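PDB 6DRU: glycosyl hydrolases family 31 family protein from Aspergillus niger, which catalyses the release of alpha-xylose from the non-reducing terminal glucose of xyloglucan oligosaccharides. Local coordinates for residues N364-W377 with L438-F451. Residues are numbered along the deposited sequence; the frame is centred on the assembly and turned at random.
With GOL (glycerol), chain P.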
loop_
_atom_site.group_PDB
_atom_site.type_symbol
_atom_site.label_atom_id
_atom_site.label_comp_id
_atom_site.label_asym_id
_atom_site.label_seq_id
_atom_site.Cartn_x
_atom_site.Cartn_y
_atom_site.Cartn_z
ATOM N N ASN A 364 -5.305 -22.611 -8.080
ATOM C CA ASN A 364 -5.899 -23.420 -7.024
ATOM C C ASN A 364 -7.382 -23.106 -6.886
ATOM O O ASN A 364 -7.793 -21.944 -6.954
ATOM C CB ASN A 364 -5.195 -23.174 -5.691
ATOM C CG ASN A 364 -4.020 -24.104 -5.470
ATOM O OD1 ASN A 364 -3.453 -24.647 -6.419
ATOM N ND2 ASN A 364 -3.649 -24.296 -4.210
ATOM N N TYR A 365 -8.185 -24.148 -6.692
ATOM C CA TYR A 365 -9.596 -23.931 -6.422
ATOM C C TYR A 365 -9.762 -23.274 -5.053
ATOM O O TYR A 365 -8.896 -23.371 -4.178
ATOM C CB TYR A 365 -10.373 -25.249 -6.497
ATOM C CG TYR A 365 -10.606 -25.935 -5.168
ATOM C CD1 TYR A 365 -11.894 -26.098 -4.674
ATOM C CD2 TYR A 365 -9.545 -26.411 -4.403
ATOM C CE1 TYR A 365 -12.126 -26.719 -3.462
ATOM C CE2 TYR A 365 -9.766 -27.031 -3.183
ATOM C CZ TYR A 365 -11.060 -27.182 -2.721
ATOM O OH TYR A 365 -11.296 -27.799 -1.513
ATOM N N ASP A 366 -10.889 -22.594 -4.871
ATOM C CA ASP A 366 -11.114 -21.783 -3.676
ATOM C C ASP A 366 -11.833 -22.625 -2.629
ATOM O O ASP A 366 -13.060 -22.740 -2.643
ATOM C CB ASP A 366 -11.907 -20.530 -4.028
ATOM C CG ASP A 366 -11.971 -19.541 -2.883
ATOM O OD1 ASP A 366 -11.275 -19.758 -1.869
ATOM O OD2 ASP A 366 -12.722 -18.549 -2.997
ATOM N N SER A 367 -11.067 -23.210 -1.704
ATOM C CA SER A 367 -11.672 -24.012 -0.647
ATOM C C SER A 367 -12.490 -23.168 0.322
ATOM O O SER A 367 -13.357 -23.710 1.015
ATOM C CB SER A 367 -10.596 -24.785 0.120
ATOM O OG SER A 367 -9.727 -23.907 0.816
ATOM N N THR A 368 -12.234 -21.858 0.391
ATOM C CA THR A 368 -13.040 -20.981 1.233
ATOM C C THR A 368 -14.391 -20.656 0.607
ATOM O O THR A 368 -15.281 -20.165 1.310
ATOM C CB THR A 368 -12.285 -19.682 1.529
ATOM O OG1 THR A 368 -12.239 -18.874 0.348
ATOM C CG2 THR A 368 -10.866 -19.983 1.978
ATOM N N ASN A 369 -14.556 -20.914 -0.686
ATOM C CA ASN A 369 -15.833 -20.703 -1.359
ATOM C C ASN A 369 -16.721 -21.923 -1.144
ATOM O O ASN A 369 -16.367 -23.019 -1.593
ATOM C CB ASN A 369 -15.611 -20.461 -2.851
ATOM C CG ASN A 369 -16.875 -20.034 -3.586
ATOM O OD1 ASN A 369 -17.993 -20.344 -3.173
ATOM N ND2 ASN A 369 -16.695 -19.323 -4.692
ATOM N N PRO A 370 -17.862 -21.785 -0.464
ATOM C CA PRO A 370 -18.726 -22.957 -0.244
ATOM C C PRO A 370 -19.216 -23.590 -1.530
ATOM O O PRO A 370 -19.359 -24.818 -1.592
ATOM C CB PRO A 370 -19.884 -22.385 0.583
ATOM C CG PRO A 370 -19.320 -21.157 1.225
ATOM C CD PRO A 370 -18.367 -20.586 0.221
ATOM N N SER A 371 -19.474 -22.787 -2.564
ATOM C CA SER A 371 -19.885 -23.347 -3.846
ATOM C C SER A 371 -18.776 -24.179 -4.472
ATOM O O SER A 371 -19.056 -25.180 -5.142
ATOM C CB SER A 371 -20.309 -22.227 -4.796
ATOM O OG SER A 371 -21.451 -21.547 -4.309
ATOM N N ALA A 372 -17.517 -23.789 -4.264
ATOM C CA ALA A 372 -16.406 -24.554 -4.817
ATOM C C ALA A 372 -16.221 -25.874 -4.076
ATOM O O ALA A 372 -15.876 -26.891 -4.689
ATOM C CB ALA A 372 -15.126 -23.722 -4.779
ATOM N N ARG A 373 -16.439 -25.878 -2.758
ATOM C CA ARG A 373 -16.395 -27.131 -2.007
ATOM C C ARG A 373 -17.449 -28.107 -2.515
ATOM O O ARG A 373 -17.202 -29.316 -2.594
ATOM C CB ARG A 373 -16.572 -26.862 -0.513
ATOM C CG ARG A 373 -15.431 -26.068 0.109
ATOM C CD ARG A 373 -15.396 -26.256 1.613
ATOM N NE ARG A 373 -16.604 -25.765 2.272
ATOM C CZ ARG A 373 -16.753 -24.527 2.729
ATOM N NH1 ARG A 373 -15.771 -23.646 2.595
ATOM N NH2 ARG A 373 -17.885 -24.168 3.322
ATOM N N LYS A 374 -18.627 -27.595 -2.883
ATOM C CA LYS A 374 -19.670 -28.462 -3.417
ATOM C C LYS A 374 -19.309 -28.974 -4.801
ATOM O O LYS A 374 -19.538 -30.149 -5.113
ATOM C CB LYS A 374 -20.998 -27.707 -3.491
ATOM C CG LYS A 374 -22.006 -28.398 -4.409
ATOM C CD LYS A 374 -23.430 -27.896 -4.251
ATOM C CE LYS A 374 -24.182 -27.988 -5.578
ATOM N NZ LYS A 374 -23.819 -29.211 -6.344
ATOM N N PHE A 375 -18.725 -28.111 -5.633
ATOM C CA PHE A 375 -18.311 -28.532 -6.966
ATOM C C PHE A 375 -17.305 -29.669 -6.894
ATOM O O PHE A 375 -17.368 -30.617 -7.687
ATOM C CB PHE A 375 -17.726 -27.344 -7.729
ATOM C CG PHE A 375 -17.358 -27.656 -9.156
ATOM C CD1 PHE A 375 -16.135 -28.228 -9.467
ATOM C CD2 PHE A 375 -18.235 -27.366 -10.185
ATOM C CE1 PHE A 375 -15.800 -28.512 -10.776
ATOM C CE2 PHE A 375 -17.904 -27.646 -11.494
ATOM C CZ PHE A 375 -16.685 -28.220 -11.789
ATOM N N LEU A 376 -16.372 -29.599 -5.943
ATOM C CA LEU A 376 -15.310 -30.598 -5.888
ATOM C C LEU A 376 -15.828 -31.928 -5.356
ATOM O O LEU A 376 -15.410 -32.991 -5.826
ATOM C CB LEU A 376 -14.152 -30.081 -5.035
ATOM C CG LEU A 376 -13.156 -31.112 -4.507
ATOM C CD1 LEU A 376 -12.330 -31.683 -5.645
ATOM C CD2 LEU A 376 -12.260 -30.480 -3.456
ATOM N N TRP A 377 -16.754 -31.894 -4.393
ATOM C CA TRP A 377 -17.324 -33.144 -3.905
ATOM C C TRP A 377 -18.198 -33.808 -4.957
ATOM O O TRP A 377 -18.245 -35.040 -5.031
ATOM C CB TRP A 377 -18.131 -32.917 -2.628
ATOM C CG TRP A 377 -18.654 -34.202 -2.081
ATOM C CD1 TRP A 377 -19.957 -34.592 -2.003
ATOM C CD2 TRP A 377 -17.877 -35.288 -1.563
ATOM N NE1 TRP A 377 -20.042 -35.850 -1.455
ATOM C CE2 TRP A 377 -18.778 -36.300 -1.179
ATOM C CE3 TRP A 377 -16.506 -35.501 -1.383
ATOM C CZ2 TRP A 377 -18.354 -37.504 -0.621
ATOM C CZ3 TRP A 377 -16.087 -36.697 -0.831
ATOM C CH2 TRP A 377 -17.008 -37.683 -0.456
ATOM N N LEU A 438 -6.678 -20.361 6.568
ATOM C CA LEU A 438 -7.919 -21.120 6.501
ATOM C C LEU A 438 -7.928 -22.141 5.371
ATOM O O LEU A 438 -8.677 -23.121 5.450
ATOM C CB LEU A 438 -9.102 -20.155 6.344
ATOM C CG LEU A 438 -10.482 -20.683 5.936
ATOM C CD1 LEU A 438 -11.072 -21.567 7.021
ATOM C CD2 LEU A 438 -11.421 -19.535 5.608
ATOM N N TYR A 439 -7.096 -21.951 4.342
ATOM C CA TYR A 439 -7.222 -22.749 3.122
ATOM C C TYR A 439 -7.139 -24.253 3.364
ATOM O O TYR A 439 -8.062 -24.970 2.940
ATOM C CB TYR A 439 -6.182 -22.293 2.091
ATOM C CG TYR A 439 -6.384 -22.913 0.729
ATOM C CD1 TYR A 439 -5.788 -24.123 0.394
ATOM C CD2 TYR A 439 -7.179 -22.291 -0.223
ATOM C CE1 TYR A 439 -5.977 -24.692 -0.851
ATOM C CE2 TYR A 439 -7.373 -22.850 -1.470
ATOM C CZ TYR A 439 -6.769 -24.051 -1.779
ATOM O OH TYR A 439 -6.963 -24.611 -3.021
ATOM N N PRO A 440 -6.099 -24.803 4.007
ATOM C CA PRO A 440 -6.090 -26.260 4.218
ATOM C C PRO A 440 -7.162 -26.725 5.184
ATOM O O PRO A 440 -7.667 -27.846 5.046
ATOM C CB PRO A 440 -4.682 -26.526 4.763
ATOM C CG PRO A 440 -4.310 -25.261 5.442
ATOM C CD PRO A 440 -4.915 -24.162 4.614
ATOM N N TRP A 441 -7.523 -25.892 6.162
ATOM C CA TRP A 441 -8.607 -26.231 7.076
ATOM C C TRP A 441 -9.928 -26.362 6.327
ATOM O O TRP A 441 -10.695 -27.304 6.562
ATOM C CB TRP A 441 -8.699 -25.163 8.167
ATOM C CG TRP A 441 -9.592 -25.489 9.323
ATOM C CD1 TRP A 441 -9.214 -26.007 10.527
ATOM C CD2 TRP A 441 -11.009 -25.291 9.398
ATOM N NE1 TRP A 441 -10.309 -26.151 11.345
ATOM C CE2 TRP A 441 -11.423 -25.720 10.674
ATOM C CE3 TRP A 441 -11.968 -24.798 8.508
ATOM C CZ2 TRP A 441 -12.754 -25.672 11.082
ATOM C CZ3 TRP A 441 -13.290 -24.750 8.915
ATOM C CH2 TRP A 441 -13.670 -25.185 10.190
ATOM N N ALA A 442 -10.204 -25.432 5.411
ATOM C CA ALA A 442 -11.419 -25.512 4.610
ATOM C C ALA A 442 -11.350 -26.621 3.571
ATOM O O ALA A 442 -12.400 -27.099 3.126
ATOM C CB ALA A 442 -11.688 -24.172 3.923
ATOM N N HIS A 443 -10.145 -27.035 3.172
ATOM C CA HIS A 443 -10.022 -28.167 2.259
ATOM C C HIS A 443 -10.388 -29.472 2.956
ATOM O O HIS A 443 -11.091 -30.312 2.382
ATOM C CB HIS A 443 -8.605 -28.230 1.689
ATOM C CG HIS A 443 -8.478 -29.101 0.478
ATOM N ND1 HIS A 443 -9.373 -29.056 -0.568
ATOM C CD2 HIS A 443 -7.555 -30.033 0.141
ATOM C CE1 HIS A 443 -9.011 -29.924 -1.495
ATOM N NE2 HIS A 443 -7.908 -30.527 -1.091
ATOM N N GLN A 444 -9.913 -29.665 4.193
ATOM C CA GLN A 444 -10.386 -30.787 4.997
ATOM C C GLN A 444 -11.897 -30.727 5.169
ATOM O O GLN A 444 -12.586 -31.750 5.073
ATOM C CB GLN A 444 -9.706 -30.785 6.366
ATOM C CG GLN A 444 -8.195 -30.894 6.338
ATOM C CD GLN A 444 -7.596 -30.891 7.731
ATOM O OE1 GLN A 444 -7.427 -29.838 8.347
ATOM N NE2 GLN A 444 -7.278 -32.074 8.241
ATOM N N GLN A 445 -12.425 -29.527 5.425
ATOM C CA GLN A 445 -13.859 -29.350 5.621
ATOM C C GLN A 445 -14.656 -29.772 4.394
ATOM O O GLN A 445 -15.781 -30.267 4.527
ATOM C CB GLN A 445 -14.147 -27.888 5.977
ATOM C CG GLN A 445 -15.619 -27.539 6.117
ATOM C CD GLN A 445 -15.855 -26.044 6.218
ATOM O OE1 GLN A 445 -15.081 -25.242 5.694
ATOM N NE2 GLN A 445 -16.933 -25.659 6.893
ATOM N N ALA A 446 -14.095 -29.591 3.196
ATOM C CA ALA A 446 -14.813 -29.961 1.980
ATOM C C ALA A 446 -15.145 -31.450 1.954
ATOM O O ALA A 446 -16.267 -31.834 1.602
ATOM C CB ALA A 446 -13.994 -29.570 0.750
ATOM N N ILE A 447 -14.192 -32.304 2.336
ATOM C CA ILE A 447 -14.460 -33.741 2.339
ATOM C C ILE A 447 -15.231 -34.144 3.586
ATOM O O ILE A 447 -16.053 -35.068 3.538
ATOM C CB ILE A 447 -13.157 -34.546 2.201
ATOM C CG1 ILE A 447 -12.485 -34.245 0.868
ATOM C CG2 ILE A 447 -13.419 -36.031 2.303
ATOM C CD1 ILE A 447 -11.387 -33.256 0.994
ATOM N N GLU A 448 -14.997 -33.465 4.711
ATOM C CA GLU A 448 -15.780 -33.748 5.907
ATOM C C GLU A 448 -17.262 -33.526 5.640
ATOM O O GLU A 448 -18.102 -34.347 6.027
ATOM C CB GLU A 448 -15.304 -32.874 7.067
ATOM C CG GLU A 448 -16.102 -33.056 8.350
ATOM C CD GLU A 448 -15.790 -34.363 9.059
ATOM O OE1 GLU A 448 -14.792 -35.020 8.691
ATOM O OE2 GLU A 448 -16.545 -34.735 9.981
ATOM N N GLU A 449 -17.599 -32.425 4.964
ATOM C CA GLU A 449 -18.987 -32.174 4.597
ATOM C C GLU A 449 -19.504 -33.247 3.648
ATOM O O GLU A 449 -20.658 -33.678 3.754
ATOM C CB GLU A 449 -19.118 -30.787 3.964
ATOM C CG GLU A 449 -18.873 -29.635 4.928
ATOM C CD GLU A 449 -18.751 -28.294 4.223
ATOM O OE1 GLU A 449 -18.437 -28.276 3.013
ATOM O OE2 GLU A 449 -18.967 -27.256 4.886
ATOM N N GLY A 450 -18.659 -33.699 2.718
ATOM C CA GLY A 450 -19.078 -34.749 1.802
ATOM C C GLY A 450 -19.253 -36.090 2.486
ATOM O O GLY A 450 -20.227 -36.804 2.231
ATOM N N PHE A 451 -18.305 -36.461 3.349
ATOM C CA PHE A 451 -18.437 -37.689 4.126
ATOM C C PHE A 451 -19.724 -37.683 4.941
ATOM O O PHE A 451 -20.538 -38.609 4.850
ATOM C CB PHE A 451 -17.228 -37.861 5.046
ATOM C CG PHE A 451 -16.010 -38.417 4.363
ATOM C CD1 PHE A 451 -16.107 -39.028 3.125
ATOM C CD2 PHE A 451 -14.765 -38.329 4.966
ATOM C CE1 PHE A 451 -14.982 -39.539 2.499
ATOM C CE2 PHE A 451 -13.639 -38.839 4.348
ATOM C CZ PHE A 451 -13.748 -39.444 3.113
HETATM C C1 GOL P . -16.026 -19.364 5.292
HETATM O O1 GOL P . -17.255 -19.240 4.653
HETATM C C2 GOL P . -15.581 -20.826 5.107
HETATM O O2 GOL P . -16.270 -21.443 4.071
HETATM C C3 GOL P . -15.842 -21.499 6.475
HETATM O O3 GOL P . -15.343 -22.798 6.386
#
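Trp-377 lays one face of its indole on the backbone of Gly-450, a CH-pi contact in which the glycine CA lies 3.5 Å from the centroid of the Trp-377 five-membered ring. The pair illustrates how a glycine lets an aromatic ring lie directly on a helix backbone, since a CB here would point toward the ring and collide with it. With CG anti to the backbone N (chi1 -177°), the indole reaches across to helix 439-451, where CH2 meets Phe-451 CD1 and CZ3 comes near Ile-447 CG2. Next to Trp-377, Leu-376 CD2 meets the edge of the His-443 ring at CE1. One turn back, CG and CD of Arg-373 rest on Ala-446 CB, the side chain forming a knob among Ala-442, Gln-445, Ala-446 and Glu-449. The axes of helices 370-377 and 439-451 approach to 9.4 Å at a crossing angle of -55°.

Buried polar groups join the loop before helix 370-377 to helix 439-451. Tyr-365 OH and His-443 ND1 are hydrogen-bonded near the planes of both rings, either being a possible donor. Tyr-439 OH donates to Tyr-365 O (2.6 Å) in the carbonyl plane, while Ser-367, over one face of the Tyr-439 ring, sends OG to Tyr-439 O (2.9 Å), an oxygen that also accepts from His-443 N.

At the outer edge the Arg-373 guanidinium is gripped in its own plane: NE forms a salt bridge with Glu-449 OE1 (3.2 Å) and NH1 bonds to Ser-367 O (2.9 Å). The Gln-445 amide stacks on one face, its plane 20° away, and Pro-370 CA covers the other. A glycerol, probably from the crystallisation liquor, takes a further bond from NH1 through O2.

Beneath the helices, Leu-376 touches strand 319-328, and His-443 and Ile-447 touch strand 391-394, the strand leading to the active-site Asp-395. Such paired helices packed outside parallel strands are characteristic of the (beta/alpha)8 TIM barrel of family 31 glycosidases.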